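Local coordinates for protein probable transcriptional regulator (Rhodococcus jostii, PDB 3ON2) that is of unknown function but probably acts as a DNA-binding transcriptional regulator of the TetR family, with a helical C-terminal domain that holds a pocket, at residues Ala73-Ala78 and Ala94-Ser99; Arg87-Ala92 and Val136-Glu141; Ala130-Thr135 and Ile156-Phe161. All blocks are in the same frame, centred on the assembly; numbering follows the deposited sequence. Where two conformers were deposited one is given.

Interaction 1: residues Ala73-Ala78 and Ala94-Ser99; sequences AALERA and AGAYVS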
ATOM      1  N   ALA A  73      -1.555  -0.790  -7.844  1.00 16.87           N
ATOM      2  CA  ALA A  73      -2.493  -1.621  -8.587  1.00 16.53           C
ATOM      3  C   ALA A  73      -3.915  -1.583  -7.978  1.00 15.87           C
ATOM      4  O   ALA A  73      -4.890  -1.386  -8.703  1.00 15.71           O
ATOM      5  CB  ALA A  73      -1.960  -3.081  -8.690  1.00 16.93           C
ATOM      6  N   ALA A  74      -4.019  -1.706  -6.653  1.00 14.86           N
ATOM      7  CA  ALA A  74      -5.295  -1.681  -5.945  1.00 14.74           C
ATOM      8  C   ALA A  74      -6.013  -0.339  -6.054  1.00 15.06           C
ATOM      9  O   ALA A  74      -7.240  -0.290  -6.242  1.00 15.38           O
ATOM     10  CB  ALA A  74      -5.087  -2.044  -4.455  1.00 14.23           C
ATOM     11  N   LEU A  75      -5.266   0.748  -5.930  1.00 14.77           N
ATOM     12  CA  LEU A  75      -5.864   2.084  -6.107  1.00 14.98           C
ATOM     13  C   LEU A  75      -6.363   2.275  -7.561  1.00 14.97           C
ATOM     14  O   LEU A  75      -7.457   2.785  -7.791  1.00 14.33           O
ATOM     15  CB  LEU A  75      -4.856   3.179  -5.713  1.00 14.83           C
ATOM     16  CG  LEU A  75      -4.370   3.153  -4.274  1.00 16.24           C
ATOM     17  CD1 LEU A  75      -3.264   4.215  -4.017  1.00 16.80           C
ATOM     18  CD2 LEU A  75      -5.571   3.303  -3.290  1.00 16.54           C
ATOM     19  N   GLU A  76      -5.560   1.867  -8.537  1.00 15.60           N
ATOM     20  CA  GLU A  76      -5.979   1.982  -9.964  1.00 17.27           C
ATOM     21  C   GLU A  76      -7.253   1.171 -10.270  1.00 17.37           C
ATOM     22  O   GLU A  76      -8.136   1.634 -11.010  1.00 18.15           O
ATOM     23  CB  GLU A  76      -4.863   1.533 -10.899  1.00 18.20           C
ATOM     24  CG  GLU A  76      -3.632   2.432 -10.921  1.00 23.26           C
ATOM     25  CD  GLU A  76      -2.457   1.770 -11.645  1.00 29.96           C
ATOM     26  OE1 GLU A  76      -1.458   2.472 -11.915  1.00 33.65           O
ATOM     27  OE2 GLU A  76      -2.527   0.544 -11.954  1.00 33.13           O
ATOM     28  N   ARG A  77      -7.358  -0.027  -9.707  0.50 16.68           N
ATOM     29  CA  ARG A  77      -8.586  -0.814  -9.848  0.50 16.81           C
ATOM     30  C   ARG A  77      -9.792  -0.141  -9.191  0.50 16.84           C
ATOM     31  O   ARG A  77     -10.912  -0.164  -9.725  0.50 16.84           O
ATOM     32  CB  ARG A  77      -8.383  -2.224  -9.295  0.50 16.61           C
ATOM     33  CG  ARG A  77      -7.410  -3.040 -10.121  0.50 16.19           C
ATOM     34  CD  ARG A  77      -7.484  -4.507  -9.739  0.50 15.19           C
ATOM     35  NE  ARG A  77      -7.136  -4.705  -8.334  0.50 13.53           N
ATOM     36  CZ  ARG A  77      -5.941  -5.100  -7.916  0.50 14.11           C
ATOM     37  NH1 ARG A  77      -5.705  -5.249  -6.618  0.50 13.27           N
ATOM     38  NH2 ARG A  77      -4.990  -5.378  -8.808  0.50 14.98           N
ATOM     39  N   ALA A  78      -9.564   0.464  -8.035  1.00 17.06           N
ATOM     40  CA  ALA A  78     -10.627   1.168  -7.352  1.00 17.61           C
ATOM     41  C   ALA A  78     -11.167   2.287  -8.236  1.00 18.02           C
ATOM     42  O   ALA A  78     -12.377   2.476  -8.333  1.00 17.98           O
ATOM     43  CB  ALA A  78     -10.130   1.722  -6.020  1.00 17.62           C
ATOM     44  N   ALA A  94     -10.209   6.106  -1.087  1.00 14.02           N
ATOM     45  CA  ALA A  94     -10.109   6.043   0.375  1.00 14.91           C
ATOM     46  C   ALA A  94     -10.431   4.661   0.883  1.00 14.87           C
ATOM     47  O   ALA A  94      -9.675   4.103   1.655  1.00 15.36           O
ATOM     48  CB  ALA A  94     -11.034   7.058   1.020  1.00 13.82           C
ATOM     49  N   GLY A  95     -11.580   4.139   0.471  1.00 14.86           N
ATOM     50  CA  GLY A  95     -12.014   2.793   0.842  1.00 14.13           C
ATOM     51  C   GLY A  95     -11.007   1.725   0.441  1.00 13.74           C
ATOM     52  O   GLY A  95     -10.723   0.825   1.233  1.00 13.51           O
ATOM     53  N   ALA A  96     -10.454   1.827  -0.773  1.00 13.44           N
ATOM     54  CA  ALA A  96      -9.412   0.887  -1.220  1.00 13.13           C
ATOM     55  C   ALA A  96      -8.125   0.978  -0.407  1.00 13.07           C
ATOM     56  O   ALA A  96      -7.475  -0.041  -0.139  1.00 13.31           O
ATOM     57  CB  ALA A  96      -9.087   1.084  -2.709  1.00 13.55           C
ATOM     58  N   TYR A  97      -7.719   2.185  -0.051  1.00 12.26           N
ATOM     59  CA  TYR A  97      -6.526   2.315   0.799  1.00 12.27           C
ATOM     60  C   TYR A  97      -6.690   1.622   2.164  1.00 12.39           C
ATOM     61  O   TYR A  97      -5.808   0.884   2.619  1.00 11.88           O
ATOM     62  CB  TYR A  97      -6.123   3.782   1.029  1.00 12.02           C
ATOM     63  CG  TYR A  97      -4.900   3.823   1.929  1.00 13.70           C
ATOM     64  CD1 TYR A  97      -3.635   3.547   1.394  1.00 14.04           C
ATOM     65  CD2 TYR A  97      -5.011   4.032   3.306  1.00 12.16           C
ATOM     66  CE1 TYR A  97      -2.517   3.519   2.182  1.00 16.10           C
ATOM     67  CE2 TYR A  97      -3.871   4.007   4.120  1.00 14.31           C
ATOM     68  CZ  TYR A  97      -2.626   3.757   3.543  1.00 15.00           C
ATOM     69  OH  TYR A  97      -1.473   3.715   4.277  1.00 14.80           O
ATOM     70  N   VAL A  98      -7.797   1.921   2.840  1.00 12.83           N
ATOM     71  CA  VAL A  98      -8.037   1.367   4.171  1.00 13.52           C
ATOM     72  C   VAL A  98      -8.145  -0.160   4.094  1.00 13.93           C
ATOM     73  O   VAL A  98      -7.535  -0.860   4.906  1.00 14.18           O
ATOM     74  CB  VAL A  98      -9.249   2.058   4.868  1.00 13.58           C
ATOM     75  CG1 VAL A  98      -9.530   1.452   6.263  1.00 14.32           C
ATOM     76  CG2 VAL A  98      -8.973   3.580   5.017  1.00 13.60           C
ATOM     77  N   SER A  99      -8.867  -0.681   3.108  1.00 14.77           N
ATOM     78  CA  SER A  99      -8.932  -2.144   2.921  1.00 15.79           C
ATOM     79  C   SER A  99      -7.572  -2.787   2.691  1.00 15.50           C
ATOM     80  O   SER A  99      -7.299  -3.879   3.238  1.00 15.35           O
ATOM     81  CB  SER A  99      -9.841  -2.514   1.755  1.00 15.68           C
ATOM     82  OG  SER A  99     -11.142  -2.116   2.086  1.00 20.72           O
TER
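Ala-96 faces Ala-78, Leu-75 and the backbone of Ala-74 where helix 56-81 runs alongside helix 86-103. The two short segments are roughly antiparallel, at 148° between their N-to-C directions, and their axes come within 9.0 Å. In register, Leu-75 and Ala-96 stand opposite each other, their CA atoms 6.2 Å apart. Small side chains allow the close approach at Ala-78 and Ala-96, whose methyl groups meet head-on, CB to CB at 3.5 Å. The same Ala-96 CB also lies 4.2 Å from the carbonyl O of Ala-74, so it sits against the backbone of helix 56-81 as well as against side chains.

Leu-75 makes the remaining apolar contacts, and makes them with one branch. Its CG stands anti to the carbonyl carbon (chi1 -61°) and CD1 continues anti to CA (chi2 175°), which turns CD2 toward the other helix. Leu-75 CD2 lies 4.0 Å from Tyr-97 N and 4.2 Å from Ala-96 CB, with Tyr-97 CB a little farther off; the methyl thus lies over the backbone between Ala-96 and Tyr-97 and stops short of the tyrosine ring.

No hydrogen bond or salt bridge crosses between the segments, which bury 155 Å² together. The polar end of Tyr-97 is satisfied beyond them: its OH hydrogen-bonds with Tyr-112 OH and His-165 ND1, which would restrain the ring's position. Leu-75, Ala-94 and Tyr-97 belong to a pocket occupied by a polyether, probably from the crystallisation liquor, and the tyrosine side chain comes within about 4 Å of it.

Helix 122-144 packs on Leu-75 through Leu-134. Ala-94 and Val-98 meet helices 153-172 and 181-196, so helix 86-103 packs against both of these as well as against helix 56-81.

Interaction 2: residues Arg87-Ala92 and Val136-Glu141; sequences RARFAA and VRIVTE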
ATOM      1  N   ARG A  87     -15.976  12.968  -7.086  1.00 23.24           N
ATOM      2  CA  ARG A  87     -16.470  12.589  -5.758  1.00 22.84           C
ATOM      3  C   ARG A  87     -16.443  11.076  -5.560  1.00 21.83           C
ATOM      4  O   ARG A  87     -16.034  10.597  -4.497  1.00 21.83           O
ATOM      5  CB  ARG A  87     -17.863  13.165  -5.449  1.00 23.40           C
ATOM      6  CG  ARG A  87     -18.300  12.776  -4.073  1.00 25.39           C
ATOM      7  CD  ARG A  87     -19.535  13.457  -3.560  1.00 29.32           C
ATOM      8  NE  ARG A  87     -19.585  13.289  -2.106  1.00 31.85           N
ATOM      9  CZ  ARG A  87     -20.487  13.864  -1.305  1.00 33.95           C
ATOM     10  NH1 ARG A  87     -21.421  14.667  -1.822  1.00 34.34           N
ATOM     11  NH2 ARG A  87     -20.448  13.646   0.012  1.00 33.77           N
ATOM     12  N   ALA A  88     -16.847  10.335  -6.593  1.00 21.20           N
ATOM     13  CA  ALA A  88     -16.805   8.852  -6.593  1.00 20.14           C
ATOM     14  C   ALA A  88     -15.384   8.289  -6.527  1.00 20.07           C
ATOM     15  O   ALA A  88     -15.134   7.310  -5.823  1.00 19.44           O
ATOM     16  CB  ALA A  88     -17.526   8.293  -7.797  1.00 18.91           C
ATOM     17  N   ARG A  89     -14.466   8.912  -7.261  1.00 19.83           N
ATOM     18  CA  ARG A  89     -13.081   8.463  -7.271  1.00 19.87           C
ATOM     19  C   ARG A  89     -12.416   8.683  -5.928  1.00 18.92           C
ATOM     20  O   ARG A  89     -11.647   7.838  -5.486  1.00 18.94           O
ATOM     21  CB  ARG A  89     -12.272   9.208  -8.328  1.00 20.17           C
ATOM     22  CG  ARG A  89     -12.635   8.799  -9.713  1.00 23.66           C
ATOM     23  CD  ARG A  89     -11.832   9.570 -10.738  1.00 28.46           C
ATOM     24  NE  ARG A  89     -12.082   8.979 -12.040  1.00 33.25           N
ATOM     25  CZ  ARG A  89     -11.280   9.082 -13.093  1.00 35.58           C
ATOM     26  NH1 ARG A  89     -10.139   9.771 -13.034  1.00 36.47           N
ATOM     27  NH2 ARG A  89     -11.640   8.491 -14.211  1.00 37.29           N
ATOM     28  N   PHE A  90     -12.663   9.841  -5.314  1.00 18.18           N
ATOM     29  CA  PHE A  90     -12.092  10.149  -3.989  1.00 17.80           C
ATOM     30  C   PHE A  90     -12.576   9.129  -2.983  1.00 17.16           C
ATOM     31  O   PHE A  90     -11.785   8.586  -2.228  1.00 17.07           O
ATOM     32  CB  PHE A  90     -12.503  11.547  -3.508  1.00 17.71           C
ATOM     33  CG  PHE A  90     -11.717  12.693  -4.121  1.00 19.31           C
ATOM     34  CD1 PHE A  90     -11.281  12.663  -5.446  1.00 19.49           C
ATOM     35  CD2 PHE A  90     -11.483  13.843  -3.374  1.00 21.05           C
ATOM     36  CE1 PHE A  90     -10.609  13.748  -6.000  1.00 21.02           C
ATOM     37  CE2 PHE A  90     -10.801  14.936  -3.925  1.00 22.34           C
ATOM     38  CZ  PHE A  90     -10.354  14.881  -5.235  1.00 21.02           C
ATOM     39  N   ALA A  91     -13.884   8.876  -2.981  1.00 17.12           N
ATOM     40  CA  ALA A  91     -14.476   7.861  -2.118  1.00 17.56           C
ATOM     41  C   ALA A  91     -13.901   6.458  -2.372  1.00 17.19           C
ATOM     42  O   ALA A  91     -13.579   5.731  -1.424  1.00 17.32           O
ATOM     43  CB  ALA A  91     -16.016   7.859  -2.236  1.00 17.61           C
ATOM     44  N   ALA A  92     -13.757   6.075  -3.637  1.00 16.53           N
ATOM     45  CA  ALA A  92     -13.221   4.748  -3.951  1.00 15.84           C
ATOM     46  C   ALA A  92     -11.765   4.579  -3.532  1.00 15.52           C
ATOM     47  O   ALA A  92     -11.390   3.508  -3.044  1.00 15.25           O
ATOM     48  CB  ALA A  92     -13.376   4.414  -5.443  1.00 15.52           C
ATOM     49  N   VAL A 136      -2.366  12.259  -6.492  1.00 23.14           N
ATOM     50  CA  VAL A 136      -2.141  13.677  -6.860  1.00 24.19           C
ATOM     51  C   VAL A 136      -2.793  13.973  -8.232  1.00 25.02           C
ATOM     52  O   VAL A 136      -3.407  15.024  -8.416  1.00 24.88           O
ATOM     53  CB  VAL A 136      -0.626  14.071  -6.829  1.00 24.67           C
ATOM     54  CG1 VAL A 136      -0.375  15.501  -7.418  1.00 24.49           C
ATOM     55  CG2 VAL A 136      -0.067  13.987  -5.409  1.00 24.66           C
ATOM     56  N   ARG A 137      -2.680  13.026  -9.170  1.00 25.98           N
ATOM     57  CA  ARG A 137      -3.268  13.152 -10.525  1.00 27.00           C
ATOM     58  C   ARG A 137      -4.796  13.209 -10.478  1.00 26.50           C
ATOM     59  O   ARG A 137      -5.384  14.056 -11.130  1.00 26.90           O
ATOM     60  CB  ARG A 137      -2.741  12.051 -11.469  1.00 27.67           C
ATOM     61  CG  ARG A 137      -3.747  11.468 -12.490  1.00 30.54           C
ATOM     62  CD  ARG A 137      -3.126  10.492 -13.538  1.00 33.92           C
ATOM     63  NE  ARG A 137      -2.311   9.383 -12.997  1.00 35.81           N
ATOM     64  CZ  ARG A 137      -1.022   9.490 -12.648  1.00 37.24           C
ATOM     65  NH1 ARG A 137      -0.401  10.665 -12.751  1.00 39.96           N
ATOM     66  NH2 ARG A 137      -0.348   8.435 -12.180  1.00 35.76           N
ATOM     67  N   ILE A 138      -5.415  12.353  -9.660  1.00 25.98           N
ATOM     68  CA  ILE A 138      -6.865  12.334  -9.440  1.00 25.20           C
ATOM     69  C   ILE A 138      -7.368  13.655  -8.831  1.00 24.65           C
ATOM     70  O   ILE A 138      -8.435  14.142  -9.209  1.00 24.23           O
ATOM     71  CB  ILE A 138      -7.268  11.177  -8.478  1.00 25.56           C
ATOM     72  CG1 ILE A 138      -6.822   9.800  -9.015  1.00 27.53           C
ATOM     73  CG2 ILE A 138      -8.751  11.209  -8.157  1.00 24.94           C
ATOM     74  CD1 ILE A 138      -7.734   9.174 -10.047  1.00 29.72           C
ATOM     75  N   VAL A 139      -6.616  14.204  -7.872  1.00 23.84           N
ATOM     76  CA  VAL A 139      -6.924  15.533  -7.284  1.00 23.11           C
ATOM     77  C   VAL A 139      -6.785  16.631  -8.360  1.00 24.08           C
ATOM     78  O   VAL A 139      -7.670  17.471  -8.498  1.00 23.32           O
ATOM     79  CB  VAL A 139      -6.009  15.850  -6.046  1.00 22.91           C
ATOM     80  CG1 VAL A 139      -6.147  17.317  -5.577  1.00 20.26           C
ATOM     81  CG2 VAL A 139      -6.258  14.855  -4.875  1.00 19.83           C
ATOM     82  N   THR A 140      -5.679  16.611  -9.110  1.00 25.41           N
ATOM     83  CA  THR A 140      -5.424  17.599 -10.185  1.00 27.08           C
ATOM     84  C   THR A 140      -6.541  17.559 -11.222  1.00 28.14           C
ATOM     85  O   THR A 140      -7.059  18.608 -11.606  1.00 29.21           O
ATOM     86  CB  THR A 140      -4.029  17.406 -10.853  1.00 27.20           C
ATOM     87  OG1 THR A 140      -3.027  17.425  -9.840  1.00 27.97           O
ATOM     88  CG2 THR A 140      -3.683  18.543 -11.844  1.00 27.60           C
ATOM     89  N   GLU A 141      -6.929  16.357 -11.644  1.00 29.37           N
ATOM     90  CA  GLU A 141      -8.046  16.169 -12.588  1.00 30.61           C
ATOM     91  C   GLU A 141      -9.344  16.709 -12.014  1.00 29.82           C
ATOM     92  O   GLU A 141     -10.163  17.268 -12.745  1.00 29.84           O
ATOM     93  CB  GLU A 141      -8.219  14.693 -12.995  1.00 31.34           C
ATOM     94  CG  GLU A 141      -7.030  14.105 -13.791  1.00 35.58           C
ATOM     95  CD  GLU A 141      -7.170  12.601 -14.135  1.00 41.04           C
ATOM     96  OE1 GLU A 141      -8.185  11.976 -13.748  1.00 43.77           O
ATOM     97  OE2 GLU A 141      -6.252  12.038 -14.800  1.00 44.33           O
TER
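Arg-89 lies across Ile-138 and carries its charge out to Glu-141. Arg-89 CB begins 4.1 Å from Ile-138 CG2; with CG anti to the carbonyl carbon (chi1 -71°) and the chain extended to NE, Arg-89 CD then passes Ile-138 CD1 at 4.2 Å. At the tip, Arg-89 NH1 stays 3.9 Å from Ile-138 CD1. The salt bridge runs from Arg-89 NH1 to Glu-141 OE1 at 3.0 Å. The carboxylate oxygen meets the guanidinium edge near its plane, although the two flat groups are turned 48° apart.

Beside this charged pair, Phe-90 CE1 packs on Ile-138 CG2 at 3.8 Å, while Phe-90 CZ touches Val-139 CG2 at 4.1 Å. The ring also packs edge-to-face with Trp-193 of helix 181-196. Putting an alanine in place of Phe-90 would probably open a gap beside Ile-138 and Val-139 and take away an edge-to-face partner of Trp-193.

The two segments run nearly antiparallel, at 159°, with an apolar interior and a salt bridge at the exposed margin. The Val-139 side chain lies about 4 Å from the bound polyether, placing this pair beside the pocket of an all-helical TetR-type C-terminal domain.

Interaction 3: residues Ala130-Thr135 and Ile156-Phe161; sequences ASMDLT and IALVAF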
ATOM      1  N   ALA A 130       4.981   6.420  -6.765  1.00 26.69           N
ATOM      2  CA  ALA A 130       3.926   6.121  -7.756  1.00 26.22           C
ATOM      3  C   ALA A 130       2.508   6.063  -7.182  1.00 25.64           C
ATOM      4  O   ALA A 130       1.565   6.561  -7.812  1.00 25.20           O
ATOM      5  CB  ALA A 130       4.250   4.809  -8.522  1.00 26.72           C
ATOM      6  N   SER A 131       2.361   5.447  -6.002  1.00 25.13           N
ATOM      7  CA  SER A 131       1.072   5.366  -5.319  1.00 25.07           C
ATOM      8  C   SER A 131       0.584   6.798  -5.046  1.00 24.36           C
ATOM      9  O   SER A 131      -0.583   7.140  -5.288  1.00 23.93           O
ATOM     10  CB  SER A 131       1.195   4.528  -4.010  1.00 25.95           C
ATOM     11  OG  SER A 131       1.911   3.264  -4.168  1.00 27.34           O
HETATM   12  N   MSE A 132       1.485   7.649  -4.567  1.00 23.75           N
HETATM   13  CA  MSE A 132       1.124   9.025  -4.247  1.00 24.14           C
HETATM   14  C   MSE A 132       0.811   9.851  -5.493  1.00 24.46           C
HETATM   15  O   MSE A 132      -0.160  10.601  -5.495  1.00 24.61           O
HETATM   16  CB  MSE A 132       2.201   9.712  -3.383  1.00 24.47           C
HETATM   17  CG  MSE A 132       1.878  11.198  -3.033  1.00 25.42           C
HETATM   18 SE   MSE A 132       0.255  11.462  -1.940  1.00 27.27          SE
HETATM   19  CE  MSE A 132       0.926  10.692  -0.279  1.00 25.22           C
ATOM     20  N   ASP A 133       1.627   9.700  -6.548  1.00 25.06           N
ATOM     21  CA  ASP A 133       1.409  10.364  -7.859  1.00 24.92           C
ATOM     22  C   ASP A 133       0.021  10.113  -8.430  1.00 23.95           C
ATOM     23  O   ASP A 133      -0.639  11.043  -8.911  1.00 23.00           O
ATOM     24  CB  ASP A 133       2.468   9.912  -8.889  1.00 26.03           C
ATOM     25  CG  ASP A 133       3.834  10.526  -8.645  1.00 28.94           C
ATOM     26  OD1 ASP A 133       3.975  11.387  -7.744  1.00 31.50           O
ATOM     27  OD2 ASP A 133       4.787  10.129  -9.366  1.00 33.61           O
ATOM     28  N   LEU A 134      -0.412   8.853  -8.365  0.50 23.51           N
ATOM     29  CA  LEU A 134      -1.773   8.446  -8.735  0.50 23.28           C
ATOM     30  C   LEU A 134      -2.824   9.335  -8.051  0.50 23.10           C
ATOM     31  O   LEU A 134      -3.687   9.926  -8.704  0.50 22.99           O
ATOM     32  CB  LEU A 134      -1.985   6.975  -8.352  0.50 23.27           C
ATOM     33  CG  LEU A 134      -3.247   6.227  -8.788  0.50 22.75           C
ATOM     34  CD1 LEU A 134      -4.438   6.641  -7.943  0.50 20.93           C
ATOM     35  CD2 LEU A 134      -3.519   6.465 -10.267  0.50 22.52           C
ATOM     36  N   THR A 135      -2.722   9.443  -6.732  0.50 22.86           N
ATOM     37  CA  THR A 135      -3.637  10.260  -5.947  0.50 22.28           C
ATOM     38  C   THR A 135      -3.583  11.729  -6.352  0.50 22.66           C
ATOM     39  O   THR A 135      -4.621  12.368  -6.513  0.50 22.26           O
ATOM     40  CB  THR A 135      -3.296  10.137  -4.454  0.50 22.00           C
ATOM     41  OG1 THR A 135      -3.240   8.750  -4.106  0.50 21.88           O
ATOM     42  CG2 THR A 135      -4.320  10.844  -3.594  0.50 20.38           C
ATOM     43  N   ILE A 156      -3.161  18.645  -0.810  1.00 18.01           N
ATOM     44  CA  ILE A 156      -4.519  18.089  -0.733  1.00 17.40           C
ATOM     45  C   ILE A 156      -4.418  16.569  -0.627  1.00 17.13           C
ATOM     46  O   ILE A 156      -5.022  15.943   0.259  1.00 17.42           O
ATOM     47  CB  ILE A 156      -5.388  18.526  -1.935  1.00 17.74           C
ATOM     48  CG1 ILE A 156      -5.646  20.043  -1.875  1.00 17.84           C
ATOM     49  CG2 ILE A 156      -6.733  17.757  -1.975  1.00 17.41           C
ATOM     50  CD1 ILE A 156      -6.325  20.643  -3.184  1.00 18.86           C
ATOM     51  N   ALA A 157      -3.631  15.980  -1.515  1.00 16.24           N
ATOM     52  CA  ALA A 157      -3.409  14.542  -1.496  1.00 16.20           C
ATOM     53  C   ALA A 157      -2.800  14.080  -0.168  1.00 15.81           C
ATOM     54  O   ALA A 157      -3.163  13.015   0.344  1.00 15.59           O
ATOM     55  CB  ALA A 157      -2.532  14.140  -2.678  1.00 15.90           C
ATOM     56  N   LEU A 158      -1.883  14.877   0.381  1.00 15.36           N
ATOM     57  CA  LEU A 158      -1.218  14.567   1.632  1.00 16.08           C
ATOM     58  C   LEU A 158      -2.193  14.584   2.822  1.00 16.29           C
ATOM     59  O   LEU A 158      -2.123  13.709   3.708  1.00 16.77           O
ATOM     60  CB  LEU A 158      -0.035  15.527   1.869  1.00 16.50           C
ATOM     61  CG  LEU A 158       0.885  15.163   3.042  1.00 16.39           C
ATOM     62  CD1 LEU A 158       1.425  13.757   2.868  1.00 17.15           C
ATOM     63  CD2 LEU A 158       2.016  16.198   3.200  1.00 19.14           C
ATOM     64  N   VAL A 159      -3.114  15.550   2.838  1.00 15.98           N
ATOM     65  CA  VAL A 159      -4.127  15.584   3.890  1.00 15.48           C
ATOM     66  C   VAL A 159      -5.016  14.341   3.785  1.00 15.33           C
ATOM     67  O   VAL A 159      -5.324  13.710   4.807  1.00 15.49           O
ATOM     68  CB  VAL A 159      -4.961  16.888   3.889  1.00 14.65           C
ATOM     69  CG1 VAL A 159      -6.193  16.749   4.798  1.00 13.63           C
ATOM     70  CG2 VAL A 159      -4.081  18.057   4.363  1.00 15.07           C
ATOM     71  N   ALA A 160      -5.378  13.966   2.555  1.00 14.87           N
ATOM     72  CA  ALA A 160      -6.171  12.743   2.339  1.00 14.83           C
ATOM     73  C   ALA A 160      -5.443  11.483   2.846  1.00 14.34           C
ATOM     74  O   ALA A 160      -6.047  10.624   3.508  1.00 14.48           O
ATOM     75  CB  ALA A 160      -6.552  12.589   0.844  1.00 14.36           C
ATOM     76  N   PHE A 161      -4.161  11.360   2.510  1.00 13.52           N
ATOM     77  CA  PHE A 161      -3.346  10.221   2.955  1.00 13.37           C
ATOM     78  C   PHE A 161      -3.273  10.139   4.485  1.00 12.63           C
ATOM     79  O   PHE A 161      -3.476   9.072   5.039  1.00 11.96           O
ATOM     80  CB  PHE A 161      -1.949  10.293   2.341  1.00 13.39           C
ATOM     81  CG  PHE A 161      -0.986   9.226   2.822  1.00 14.57           C
ATOM     82  CD1 PHE A 161      -1.373   7.895   2.962  1.00 16.11           C
ATOM     83  CD2 PHE A 161       0.348   9.553   3.036  1.00 15.58           C
ATOM     84  CE1 PHE A 161      -0.462   6.911   3.363  1.00 16.10           C
ATOM     85  CE2 PHE A 161       1.270   8.595   3.445  1.00 16.39           C
ATOM     86  CZ  PHE A 161       0.874   7.272   3.612  1.00 17.38           C
TER
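Thr-135 and Ala-157 mark the crossing point of helices 122-144 and 153-172, their CA atoms 6.2 Å apart. The short segments run at 114° to each other, much closer to perpendicular than to antiparallel, and their axes approach to 10.1 Å. Such a crossing confines the close backbone approach to one end of the 130-135 segment; farther back along it, a long side chain has to span the widening distance.

At the crossing, Thr-135 CG2 touches Ala-157 CB at 3.9 Å. In the conformer given, one of two, this methyl stands anti to the backbone N, which puts OG1 on the other branch, beside the N (chi1 -52°), where it makes a weak hydrogen bond to Ser-131 O within its own helix. That conformer offers carbon to the neighbouring helix.

Met-132, present as selenomethionine, bridges the wider part. CG is anti to the backbone N, and the chain then bends at chi2 (63°) and again at chi3. Met-132 SE comes to 3.9 Å from Ala-157 CB. The terminal Met-132 CE goes on to Phe-161, 3.6 Å from its CD2, close also to CB and CG of that residue. The methionine chain and the phenylalanine side chain cross at about a right angle. Met-132 CE brushes Leu-158 CD1 at 4.4 Å as well. No hydrogen bond links the segments; they bury 202 Å² together, and the side chains that meet do so through carbon and selenium.

Met-132, Thr-135 and Phe-161 all belong to the polyether pocket, and the Thr-135 side chain lies about 3 Å from the ligand. Along another side of helix 122-144, Ser-131 packs on Phe-68 and Leu-71 and hydrogen-bonds Thr-72 of helix 56-81, whereas Ile-156 and Ala-160 place helix 153-172 against Phe-192 of helix 181-196.

Overall arrangement
The three contacts join four helices. Interaction 1 pairs helices 56-81 and 86-103, interaction 2 pairs 86-103 with 122-144, and interaction 3 pairs 122-144 with 153-172, each sharing a helix with the next. Interactions 1 and 2 interleave along the chain, as do 2 and 3, whereas 1 closes before 3 opens. The centres of interactions 2 and 3 are about 9 Å apart, and each lies about 12 Å from that of interaction 1. Direct packing joins them: Tyr-97 OH meets Phe-161 CE1 at 3.5 Å, and Val-136 CG2 meets Ala-157 CB at 3.7 Å. All three contribute residues to one pocket, consistent with a ligand site within a TetR-type helical domain.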